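Local coordinates for protein thiosulfate sulfurtransferase (Pseudomonas aeruginosa, PDB 1YT8) that probably catalyses sulfur transfer from thiosulfate to cyanide, as a chain built of repeated rhodanese-like domains, at residues V178-P183 against G241-D246; G202-L207 against A339-Q344; R254-A259 against V264-L269. One frame throughout, in Å; residues are numbered along the deposited sequence.

Interaction 1 (V178-P183 against G241-D246)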
ATOM      1  N   VAL A 178      20.446  13.629   1.118  1.00 14.22           N
ATOM      2  CA  VAL A 178      21.014  14.156   2.359  1.00 15.39           C
ATOM      3  C   VAL A 178      22.242  15.062   2.268  1.00 17.34           C
ATOM      4  O   VAL A 178      22.357  16.025   3.029  1.00 16.94           O
ATOM      5  CB  VAL A 178      21.311  13.013   3.375  1.00 14.76           C
ATOM      6  CG1 VAL A 178      22.480  12.169   2.906  1.00 13.55           C
ATOM      7  CG2 VAL A 178      21.584  13.606   4.758  1.00 17.07           C
ATOM      8  N   ALA A 179      23.154  14.776   1.345  1.00 18.71           N
ATOM      9  CA  ALA A 179      24.356  15.598   1.218  1.00 20.90           C
ATOM     10  C   ALA A 179      24.043  17.043   0.816  1.00 21.46           C
ATOM     11  O   ALA A 179      24.796  17.959   1.145  1.00 22.74           O
ATOM     12  CB  ALA A 179      25.316  14.970   0.212  1.00 19.99           C
ATOM     13  N   GLU A 180      22.932  17.241   0.113  1.00 20.49           N
ATOM     14  CA  GLU A 180      22.522  18.573  -0.337  1.00 20.04           C
ATOM     15  C   GLU A 180      21.708  19.298   0.738  1.00 18.03           C
ATOM     16  O   GLU A 180      21.646  20.525   0.757  1.00 16.22           O
ATOM     17  CB  GLU A 180      21.675  18.467  -1.611  1.00 22.84           C
ATOM     18  CG  GLU A 180      22.324  17.720  -2.773  1.00 28.52           C
ATOM     19  CD  GLU A 180      23.013  18.634  -3.778  1.00 31.31           C
ATOM     20  OE1 GLU A 180      22.439  19.689  -4.128  1.00 31.78           O
ATOM     21  OE2 GLU A 180      24.121  18.284  -4.240  1.00 34.35           O
ATOM     22  N   LEU A 181      21.075  18.539   1.626  1.00 16.73           N
ATOM     23  CA  LEU A 181      20.265  19.135   2.685  1.00 16.47           C
ATOM     24  C   LEU A 181      21.052  19.327   3.981  1.00 15.33           C
ATOM     25  O   LEU A 181      20.700  20.167   4.810  1.00 16.23           O
ATOM     26  CB  LEU A 181      19.026  18.270   2.946  1.00 16.62           C
ATOM     27  CG  LEU A 181      18.048  18.156   1.771  1.00 15.96           C
ATOM     28  CD1 LEU A 181      16.938  17.180   2.123  1.00 18.90           C
ATOM     29  CD2 LEU A 181      17.467  19.523   1.440  1.00 18.90           C
ATOM     30  N   ALA A 182      22.120  18.550   4.143  1.00 15.92           N
ATOM     31  CA  ALA A 182      22.965  18.631   5.331  1.00 15.26           C
ATOM     32  C   ALA A 182      24.433  18.470   4.929  1.00 15.43           C
ATOM     33  O   ALA A 182      25.107  17.522   5.346  1.00 14.30           O
ATOM     34  CB  ALA A 182      22.568  17.544   6.325  1.00 15.65           C
ATOM     35  N   PRO A 183      24.951  19.408   4.118  1.00 16.12           N
ATOM     36  CA  PRO A 183      26.342  19.372   3.650  1.00 16.75           C
ATOM     37  C   PRO A 183      27.411  19.433   4.739  1.00 16.17           C
ATOM     38  O   PRO A 183      28.489  18.856   4.588  1.00 17.01           O
ATOM     39  CB  PRO A 183      26.413  20.561   2.687  1.00 15.26           C
ATOM     40  CG  PRO A 183      25.409  21.524   3.260  1.00 16.27           C
ATOM     41  CD  PRO A 183      24.253  20.604   3.607  1.00 15.79           C
ATOM     42  N   GLY A 241      15.631  18.880  -3.203  1.00 19.48           N
ATOM     43  CA  GLY A 241      15.791  19.429  -4.534  1.00 20.94           C
ATOM     44  C   GLY A 241      16.668  18.539  -5.391  1.00 22.25           C
ATOM     45  O   GLY A 241      17.066  17.447  -4.971  1.00 22.04           O
ATOM     46  N   ALA A 242      16.955  19.002  -6.601  1.00 22.93           N
ATOM     47  CA  ALA A 242      17.809  18.266  -7.520  1.00 25.27           C
ATOM     48  C   ALA A 242      19.206  18.273  -6.913  1.00 26.21           C
ATOM     49  O   ALA A 242      19.575  19.212  -6.204  1.00 27.17           O
ATOM     50  CB  ALA A 242      17.819  18.947  -8.883  1.00 24.59           C
ATOM     51  N   ILE A 243      19.980  17.232  -7.183  1.00 26.85           N
ATOM     52  CA  ILE A 243      21.328  17.146  -6.639  1.00 29.17           C
ATOM     53  C   ILE A 243      22.378  17.200  -7.739  1.00 29.47           C
ATOM     54  O   ILE A 243      22.059  17.045  -8.920  1.00 29.87           O
ATOM     55  CB  ILE A 243      21.524  15.841  -5.845  1.00 29.12           C
ATOM     56  CG1 ILE A 243      21.380  14.638  -6.779  1.00 30.35           C
ATOM     57  CG2 ILE A 243      20.492  15.758  -4.723  1.00 29.05           C
ATOM     58  CD1 ILE A 243      21.767  13.323  -6.140  1.00 31.38           C
ATOM     59  N   SER A 244      23.628  17.425  -7.342  1.00 29.91           N
ATOM     60  CA  SER A 244      24.727  17.490  -8.296  1.00 32.35           C
ATOM     61  C   SER A 244      25.198  16.073  -8.594  1.00 32.39           C
ATOM     62  O   SER A 244      24.913  15.142  -7.838  1.00 31.58           O
ATOM     63  CB  SER A 244      25.891  18.307  -7.724  1.00 32.07           C
ATOM     64  OG  SER A 244      26.549  17.602  -6.685  1.00 34.97           O
ATOM     65  N   GLN A 245      25.916  15.912  -9.699  1.00 32.85           N
ATOM     66  CA  GLN A 245      26.427  14.606 -10.082  1.00 34.56           C
ATOM     67  C   GLN A 245      27.446  14.111  -9.064  1.00 34.39           C
ATOM     68  O   GLN A 245      27.560  12.909  -8.822  1.00 34.47           O
ATOM     69  CB  GLN A 245      27.061  14.674 -11.473  1.00 35.08           C
ATOM     70  CG  GLN A 245      26.046  14.740 -12.600  1.00 37.05           C
ATOM     71  CD  GLN A 245      25.104  13.549 -12.589  1.00 38.24           C
ATOM     72  OE1 GLN A 245      25.540  12.399 -12.636  1.00 39.38           O
ATOM     73  NE2 GLN A 245      23.806  13.820 -12.524  1.00 38.74           N
ATOM     74  N   ASP A 246      28.180  15.043  -8.463  1.00 35.94           N
ATOM     75  CA  ASP A 246      29.186  14.700  -7.463  1.00 37.24           C
ATOM     76  C   ASP A 246      28.487  14.012  -6.295  1.00 37.21           C
ATOM     77  O   ASP A 246      28.888  12.931  -5.860  1.00 35.99           O
ATOM     78  CB  ASP A 246      29.896  15.969  -6.981  1.00 41.87           C
ATOM     79  CG  ASP A 246      31.158  15.673  -6.180  1.00 46.31           C
ATOM     80  OD1 ASP A 246      31.049  15.092  -5.076  1.00 47.73           O
ATOM     81  OD2 ASP A 246      32.262  16.022  -6.661  1.00 47.04           O
TER
HETATM   82  O   HOH W   1      19.755  19.864  -3.667  1.00 22.24           O
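E180 lays its side chain across I243, the two crossing at about a right angle, and the meeting illustrates how one carboxylate can serve several partners on a turning backbone. The methylene carbon CG of E180 presses on CG2 of I243 at 3.3 Å, a tight contact. CG1 of I243 instead stands between its own backbone N and carbonyl carbon (chi1 64°), and the longer branch leads away from the glutamate toward L176, R177 and R248. A bend at chi2 of E180 then carries the carboxylate past the CA of I243, with CD 3.6 Å from it.

Each oxygen has its own task. OE2 accepts the backbone N-H of S244 over 3.3 Å, and the long bond is nearly straight, at 168°. The donor approaches from above the carboxylate plane, 64° out of it. The same OE2 is also hydrogen-bonded to OG1 of T247, which bonds OG of S244 as well, so the hydroxyls and the carboxylate converge on the first turn of helix 245-262. OE1 accepts a hydrogen bond from a water at 2.7 Å, which also donates to the carbonyl O of A242 at 2.6 Å.

S244 is the N-cap residue of helix 245-262, and a carboxylate placed there would probably interact favourably with the positive end of the helix dipole. The contact lies at the protein surface, where the end of helix 174-181 meets the start of helix 245-262; V178 of the former and A182 just after its end both pack on V189 of strand 188-192.

Interaction 2 (G202-L207 against A339-Q344)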
ATOM      1  N   GLY A 202      14.549   4.900   7.829  1.00  9.61           N
ATOM      2  CA  GLY A 202      15.256   6.030   7.255  1.00 10.93           C
ATOM      3  C   GLY A 202      16.541   6.354   7.997  1.00 11.36           C
ATOM      4  O   GLY A 202      17.575   6.628   7.386  1.00 12.13           O
ATOM      5  N   THR A 203      16.480   6.333   9.323  1.00 11.28           N
ATOM      6  CA  THR A 203      17.660   6.625  10.126  1.00 11.99           C
ATOM      7  C   THR A 203      18.715   5.548   9.904  1.00 11.59           C
ATOM      8  O   THR A 203      19.884   5.853   9.681  1.00 13.13           O
ATOM      9  CB  THR A 203      17.312   6.694  11.624  1.00 11.84           C
ATOM     10  OG1 THR A 203      16.375   7.756  11.843  1.00 12.60           O
ATOM     11  CG2 THR A 203      18.562   6.956  12.459  1.00 12.20           C
ATOM     12  N   GLN A 204      18.296   4.288   9.943  1.00 11.76           N
ATOM     13  CA  GLN A 204      19.240   3.198   9.755  1.00 11.84           C
ATOM     14  C   GLN A 204      19.784   3.178   8.324  1.00 11.88           C
ATOM     15  O   GLN A 204      20.912   2.744   8.097  1.00 11.94           O
ATOM     16  CB  GLN A 204      18.597   1.852  10.121  1.00 12.36           C
ATOM     17  CG  GLN A 204      19.632   0.730  10.315  1.00 11.21           C
ATOM     18  CD  GLN A 204      20.674   1.063  11.385  1.00 11.79           C
ATOM     19  OE1 GLN A 204      21.880   0.917  11.164  1.00 16.77           O
ATOM     20  NE2 GLN A 204      20.211   1.502  12.548  1.00 10.22           N
ATOM     21  N   SER A 205      18.995   3.652   7.360  1.00 13.34           N
ATOM     22  CA  SER A 205      19.459   3.703   5.969  1.00 11.25           C
ATOM     23  C   SER A 205      20.680   4.618   5.883  1.00 11.85           C
ATOM     24  O   SER A 205      21.686   4.284   5.250  1.00 12.00           O
ATOM     25  CB  SER A 205      18.377   4.268   5.039  1.00  9.85           C
ATOM     26  OG  SER A 205      17.293   3.377   4.877  1.00 13.12           O
ATOM     27  N   LEU A 206      20.573   5.780   6.518  1.00 11.59           N
ATOM     28  CA  LEU A 206      21.652   6.760   6.520  1.00 13.71           C
ATOM     29  C   LEU A 206      22.890   6.239   7.243  1.00 14.24           C
ATOM     30  O   LEU A 206      24.019   6.512   6.830  1.00 16.11           O
ATOM     31  CB  LEU A 206      21.169   8.072   7.157  1.00 12.82           C
ATOM     32  CG  LEU A 206      20.097   8.822   6.358  1.00 15.02           C
ATOM     33  CD1 LEU A 206      19.583  10.005   7.170  1.00 18.26           C
ATOM     34  CD2 LEU A 206      20.675   9.291   5.028  1.00 16.23           C
ATOM     35  N   LEU A 207      22.685   5.493   8.323  1.00 14.95           N
ATOM     36  CA  LEU A 207      23.806   4.938   9.070  1.00 15.54           C
ATOM     37  C   LEU A 207      24.475   3.850   8.244  1.00 15.57           C
ATOM     38  O   LEU A 207      25.700   3.793   8.164  1.00 16.33           O
ATOM     39  CB  LEU A 207      23.328   4.357  10.400  1.00 14.47           C
ATOM     40  CG  LEU A 207      22.808   5.396  11.393  1.00 18.33           C
ATOM     41  CD1 LEU A 207      22.151   4.713  12.580  1.00 16.13           C
ATOM     42  CD2 LEU A 207      23.972   6.275  11.835  1.00 18.65           C
ATOM     43  N   ALA A 339      16.240  -2.099  -2.161  1.00 13.39           N
ATOM     44  CA  ALA A 339      16.491  -3.530  -2.316  1.00 13.06           C
ATOM     45  C   ALA A 339      17.154  -4.105  -1.063  1.00 13.02           C
ATOM     46  O   ALA A 339      16.827  -5.213  -0.634  1.00 13.75           O
ATOM     47  CB  ALA A 339      17.373  -3.780  -3.537  1.00 12.43           C
ATOM     48  N   SER A 340      18.075  -3.354  -0.461  1.00 11.97           N
ATOM     49  CA  SER A 340      18.747  -3.852   0.736  1.00 13.19           C
ATOM     50  C   SER A 340      17.730  -4.131   1.843  1.00 11.13           C
ATOM     51  O   SER A 340      17.867  -5.099   2.589  1.00 10.63           O
ATOM     52  CB  SER A 340      19.823  -2.862   1.225  1.00 12.21           C
ATOM     53  OG  SER A 340      19.270  -1.712   1.841  1.00 14.27           O
ATOM     54  N   TRP A 341      16.701  -3.292   1.943  1.00 12.30           N
ATOM     55  CA  TRP A 341      15.671  -3.488   2.958  1.00 10.37           C
ATOM     56  C   TRP A 341      14.765  -4.672   2.614  1.00 10.53           C
ATOM     57  O   TRP A 341      14.421  -5.476   3.483  1.00 11.42           O
ATOM     58  CB  TRP A 341      14.848  -2.201   3.127  1.00 12.03           C
ATOM     59  CG  TRP A 341      15.623  -1.117   3.818  1.00 13.06           C
ATOM     60  CD1 TRP A 341      15.857   0.151   3.362  1.00 11.89           C
ATOM     61  CD2 TRP A 341      16.299  -1.223   5.078  1.00 12.35           C
ATOM     62  NE1 TRP A 341      16.642   0.841   4.263  1.00 12.87           N
ATOM     63  CE2 TRP A 341      16.925   0.020   5.324  1.00 13.92           C
ATOM     64  CE3 TRP A 341      16.436  -2.251   6.025  1.00 13.62           C
ATOM     65  CZ2 TRP A 341      17.679   0.263   6.480  1.00 13.60           C
ATOM     66  CZ3 TRP A 341      17.187  -2.010   7.175  1.00 14.95           C
ATOM     67  CH2 TRP A 341      17.798  -0.761   7.391  1.00 15.37           C
ATOM     68  N   LEU A 342      14.381  -4.785   1.345  1.00 12.72           N
ATOM     69  CA  LEU A 342      13.532  -5.893   0.908  1.00 12.92           C
ATOM     70  C   LEU A 342      14.262  -7.231   1.103  1.00 12.43           C
ATOM     71  O   LEU A 342      13.649  -8.247   1.438  1.00 10.96           O
ATOM     72  CB  LEU A 342      13.140  -5.693  -0.566  1.00 11.88           C
ATOM     73  CG  LEU A 342      12.187  -4.511  -0.800  1.00 12.74           C
ATOM     74  CD1 LEU A 342      12.180  -4.105  -2.268  1.00 12.81           C
ATOM     75  CD2 LEU A 342      10.794  -4.890  -0.330  1.00 13.75           C
ATOM     76  N   ALA A 343      15.577  -7.222   0.899  1.00 11.67           N
ATOM     77  CA  ALA A 343      16.385  -8.426   1.074  1.00 10.55           C
ATOM     78  C   ALA A 343      16.368  -8.839   2.547  1.00 11.82           C
ATOM     79  O   ALA A 343      16.252 -10.023   2.875  1.00 11.86           O
ATOM     80  CB  ALA A 343      17.820  -8.160   0.618  1.00 10.04           C
ATOM     81  N   GLN A 344      16.470  -7.852   3.431  1.00 12.36           N
ATOM     82  CA  GLN A 344      16.469  -8.106   4.865  1.00 12.40           C
ATOM     83  C   GLN A 344      15.100  -8.577   5.336  1.00 11.22           C
ATOM     84  O   GLN A 344      14.974  -9.212   6.384  1.00 12.43           O
ATOM     85  CB  GLN A 344      16.929  -6.848   5.611  1.00 11.96           C
ATOM     86  CG  GLN A 344      18.430  -6.594   5.413  1.00 14.14           C
ATOM     87  CD  GLN A 344      18.909  -5.257   5.948  1.00 12.81           C
ATOM     88  OE1 GLN A 344      19.082  -5.076   7.151  1.00 12.17           O
ATOM     89  NE2 GLN A 344      19.132  -4.315   5.046  1.00 12.28           N
TER
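W341 reaches from one rhodanese-like domain to S205 of another, a buried helix-to-helix contact between units of a repeated alpha/beta fold. S205 lies on helix 197-208 and W341 on helix 334-344. Helix 197-208 starts at T197 and R198, which line the pocket holding a sulfite ion, and the tryptophan meets it about two turns farther on.

The polar link is a single hydrogen bond. NE1 of W341 donates to OG of S205 over 2.7 Å, a short bond that bends to 149°. The hydroxyl lies close to the indole plane, only 12° out of it, as suits an N-H that points outward from the ring edge. CG of W341 stands anti to the carbonyl carbon and beside the backbone N (chi1 -72°), a rotation that directs the indole toward helix 197-208 and presents NE1 to the serine. OG of S205 also donates to the carbonyl O of I201 one turn earlier, so a single buried hydroxyl is satisfied both as acceptor and as donor.

The apolar part is supplied by the benzo side of the indole. CH2 of W341 abuts CG of Q204 at 3.8 Å and CB of Q204 at 3.9 Å, the aliphatic start of the glutamine crossing the ring edge at about a right angle. V123 of helix 114-127 packs on both Q204 and W341, adding a third helix to the junction.

Within helix 334-344, OG of S340 lies above one face of the W341 ring, offset toward the rim. The carbonyl O of S340 accepts twice from Q344: the backbone N comes from one face of the carbonyl plane, and NE2 from the opposite face at 2.9 Å.

Interaction 3 (R254-A259 against V264-L269)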
ATOM      1  N   ARG A 254      28.135   4.194  -1.938  1.00 19.47           N
ATOM      2  CA  ARG A 254      27.771   3.754  -0.593  1.00 20.66           C
ATOM      3  C   ARG A 254      26.555   2.828  -0.632  1.00 17.53           C
ATOM      4  O   ARG A 254      26.527   1.795   0.044  1.00 16.55           O
ATOM      5  CB  ARG A 254      27.443   4.961   0.290  1.00 21.89           C
ATOM      6  CG  ARG A 254      28.584   5.943   0.503  1.00 27.08           C
ATOM      7  CD  ARG A 254      29.594   5.435   1.512  1.00 31.28           C
ATOM      8  NE  ARG A 254      30.467   6.515   1.970  1.00 36.89           N
ATOM      9  CZ  ARG A 254      31.319   6.414   2.985  1.00 37.86           C
ATOM     10  NH1 ARG A 254      31.421   5.276   3.659  1.00 39.85           N
ATOM     11  NH2 ARG A 254      32.064   7.456   3.331  1.00 39.68           N
ATOM     12  N   ALA A 255      25.553   3.209  -1.422  1.00 16.78           N
ATOM     13  CA  ALA A 255      24.325   2.428  -1.557  1.00 16.79           C
ATOM     14  C   ALA A 255      24.590   1.050  -2.151  1.00 18.43           C
ATOM     15  O   ALA A 255      24.060   0.047  -1.674  1.00 18.34           O
ATOM     16  CB  ALA A 255      23.317   3.180  -2.426  1.00 15.30           C
ATOM     17  N   ARG A 256      25.401   1.000  -3.203  1.00 18.74           N
ATOM     18  CA  ARG A 256      25.723  -0.274  -3.832  1.00 17.86           C
ATOM     19  C   ARG A 256      26.401  -1.203  -2.824  1.00 17.95           C
ATOM     20  O   ARG A 256      26.171  -2.414  -2.834  1.00 18.00           O
ATOM     21  CB  ARG A 256      26.626  -0.053  -5.053  1.00 16.96           C
ATOM     22  CG  ARG A 256      27.101  -1.337  -5.739  1.00 18.85           C
ATOM     23  CD  ARG A 256      25.948  -2.279  -6.091  1.00 18.94           C
ATOM     24  NE  ARG A 256      26.420  -3.452  -6.827  1.00 18.06           N
ATOM     25  CZ  ARG A 256      26.678  -3.463  -8.131  1.00 19.96           C
ATOM     26  NH1 ARG A 256      26.501  -2.367  -8.857  1.00 19.98           N
ATOM     27  NH2 ARG A 256      27.133  -4.567  -8.710  1.00 23.84           N
ATOM     28  N   ALA A 257      27.226  -0.638  -1.949  1.00 17.60           N
ATOM     29  CA  ALA A 257      27.912  -1.436  -0.938  1.00 18.45           C
ATOM     30  C   ALA A 257      26.897  -2.022   0.048  1.00 18.00           C
ATOM     31  O   ALA A 257      27.024  -3.170   0.482  1.00 17.77           O
ATOM     32  CB  ALA A 257      28.937  -0.581  -0.197  1.00 20.05           C
ATOM     33  N   VAL A 258      25.890  -1.229   0.407  1.00 17.44           N
ATOM     34  CA  VAL A 258      24.857  -1.695   1.329  1.00 17.53           C
ATOM     35  C   VAL A 258      24.071  -2.835   0.680  1.00 16.65           C
ATOM     36  O   VAL A 258      23.794  -3.854   1.316  1.00 17.03           O
ATOM     37  CB  VAL A 258      23.887  -0.551   1.706  1.00 17.68           C
ATOM     38  CG1 VAL A 258      22.763  -1.080   2.598  1.00 18.61           C
ATOM     39  CG2 VAL A 258      24.652   0.548   2.429  1.00 16.24           C
ATOM     40  N   ALA A 259      23.726  -2.660  -0.590  1.00 16.11           N
ATOM     41  CA  ALA A 259      22.981  -3.672  -1.333  1.00 16.33           C
ATOM     42  C   ALA A 259      23.789  -4.966  -1.445  1.00 18.05           C
ATOM     43  O   ALA A 259      23.255  -6.057  -1.238  1.00 17.12           O
ATOM     44  CB  ALA A 259      22.633  -3.150  -2.721  1.00 15.08           C
ATOM     45  N   VAL A 264      21.728  -8.413  -2.228  1.00 16.92           N
ATOM     46  CA  VAL A 264      20.910  -8.007  -3.361  1.00 15.85           C
ATOM     47  C   VAL A 264      21.563  -8.514  -4.646  1.00 17.41           C
ATOM     48  O   VAL A 264      22.770  -8.369  -4.836  1.00 16.82           O
ATOM     49  CB  VAL A 264      20.781  -6.470  -3.422  1.00 15.95           C
ATOM     50  CG1 VAL A 264      20.055  -6.051  -4.696  1.00 14.84           C
ATOM     51  CG2 VAL A 264      20.031  -5.968  -2.191  1.00 16.24           C
ATOM     52  N   GLU A 265      20.768  -9.121  -5.519  1.00 17.59           N
ATOM     53  CA  GLU A 265      21.287  -9.643  -6.777  1.00 18.45           C
ATOM     54  C   GLU A 265      21.363  -8.543  -7.831  1.00 18.22           C
ATOM     55  O   GLU A 265      20.739  -7.490  -7.687  1.00 18.10           O
ATOM     56  CB  GLU A 265      20.399 -10.788  -7.279  1.00 20.08           C
ATOM     57  CG  GLU A 265      20.429 -12.023  -6.392  1.00 24.19           C
ATOM     58  CD  GLU A 265      19.548 -13.146  -6.918  1.00 27.56           C
ATOM     59  OE1 GLU A 265      19.678 -13.494  -8.110  1.00 27.05           O
ATOM     60  OE2 GLU A 265      18.735 -13.683  -6.137  1.00 27.35           O
ATOM     61  N   ARG A 266      22.142  -8.785  -8.882  1.00 18.68           N
ATOM     62  CA  ARG A 266      22.288  -7.819  -9.969  1.00 19.37           C
ATOM     63  C   ARG A 266      21.731  -8.432 -11.254  1.00 20.05           C
ATOM     64  O   ARG A 266      21.775  -9.648 -11.437  1.00 20.80           O
ATOM     65  CB  ARG A 266      23.766  -7.467 -10.197  1.00 20.67           C
ATOM     66  CG  ARG A 266      24.610  -7.277  -8.935  1.00 21.44           C
ATOM     67  CD  ARG A 266      24.022  -6.245  -7.979  1.00 21.44           C
ATOM     68  NE  ARG A 266      23.798  -4.939  -8.596  1.00 19.56           N
ATOM     69  CZ  ARG A 266      23.286  -3.894  -7.951  1.00 20.60           C
ATOM     70  NH1 ARG A 266      22.948  -4.007  -6.675  1.00 21.10           N
ATOM     71  NH2 ARG A 266      23.107  -2.739  -8.575  1.00 20.82           N
ATOM     72  N   LEU A 267      21.214  -7.587 -12.141  1.00 20.86           N
ATOM     73  CA  LEU A 267      20.669  -8.038 -13.419  1.00 22.39           C
ATOM     74  C   LEU A 267      20.789  -6.951 -14.469  1.00 23.17           C
ATOM     75  O   LEU A 267      20.820  -5.767 -14.140  1.00 22.34           O
ATOM     76  CB  LEU A 267      19.179  -8.373 -13.304  1.00 22.37           C
ATOM     77  CG  LEU A 267      18.655  -9.583 -12.540  1.00 22.65           C
ATOM     78  CD1 LEU A 267      17.139  -9.590 -12.656  1.00 23.13           C
ATOM     79  CD2 LEU A 267      19.235 -10.872 -13.106  1.00 23.04           C
ATOM     80  N   ASP A 268      20.861  -7.361 -15.733  1.00 24.16           N
ATOM     81  CA  ASP A 268      20.884  -6.412 -16.837  1.00 25.32           C
ATOM     82  C   ASP A 268      19.600  -6.714 -17.596  1.00 25.07           C
ATOM     83  O   ASP A 268      18.912  -7.685 -17.275  1.00 24.47           O
ATOM     84  CB  ASP A 268      22.117  -6.588 -17.744  1.00 26.76           C
ATOM     85  CG  ASP A 268      22.361  -8.027 -18.155  1.00 28.67           C
ATOM     86  OD1 ASP A 268      21.400  -8.820 -18.224  1.00 29.12           O
ATOM     87  OD2 ASP A 268      23.535  -8.360 -18.430  1.00 31.19           O
ATOM     88  N   LEU A 269      19.261  -5.892 -18.582  1.00 23.50           N
ATOM     89  CA  LEU A 269      18.036  -6.107 -19.344  1.00 24.14           C
ATOM     90  C   LEU A 269      17.868  -7.551 -19.816  1.00 24.91           C
ATOM     91  O   LEU A 269      16.770  -8.106 -19.750  1.00 25.31           O
ATOM     92  CB  LEU A 269      17.984  -5.148 -20.539  1.00 25.77           C
ATOM     93  CG  LEU A 269      17.773  -3.677 -20.169  1.00 28.49           C
ATOM     94  CD1 LEU A 269      17.887  -2.799 -21.409  1.00 30.12           C
ATOM     95  CD2 LEU A 269      16.405  -3.511 -19.521  1.00 29.27           C
TER
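A bend at chi2 (52°) in the otherwise extended side chain of R256 helps bring its guanidinium over that of R266, which folds at both chi2 and chi3 (-56°) to meet it from the opposite direction. The two groups lie flat on each other, planes 5° apart and centres 3.4 Å apart. CZ of R256 sits 3.3 Å from NE of R266, and CD of R256 covers NH1 of R266 at 3.5 Å.

Acidic partners probably make this stacking of like charges tolerable. NE of R256 has a salt bridge to D260 and NH2 of R266 one to D353, while the neutral N336 accepts a hydrogen bond from NH1 of R266. At the edge of the R266 group, its NH1 meets CB of A259 at 4.1 Å.

The chain turns sharply beside this stack, the helix giving way to a strand that runs roughly across it. The N-H of V264 bonds to the carbonyl O of A259 over 3.0 Å, and CB of A259 packs on CB of V264 at 3.9 Å. A bond from a backbone N five residues on, with apolar contact between the same two residues, is consistent with a Schellman motif ending helix 245-262. It leads straight into strand 265-267, the edge strand of a parallel five-stranded sheet in the rhodanese order 1-5-4-2-3.

Followed from the N terminus, the chain first opens interaction 1 at 178-183 and then interaction 2 at 202-207, before 241-246 closes the first; the two therefore cross. Interaction 3 opens and closes between 254 and 269, a short turn nested inside the large loop that 339-344 completes for interaction 2. Helix 245-262 serves both ends of the series, its start in interaction 1 and its later turns in interaction 3. The contacts also touch in space: V178 CG1 packs on L206 CD2 at 4.0 Å, and V258 CG1 on S340 OG at 3.6 Å. Together they tie two rhodanese-like domains to the helix that joins them along the chain.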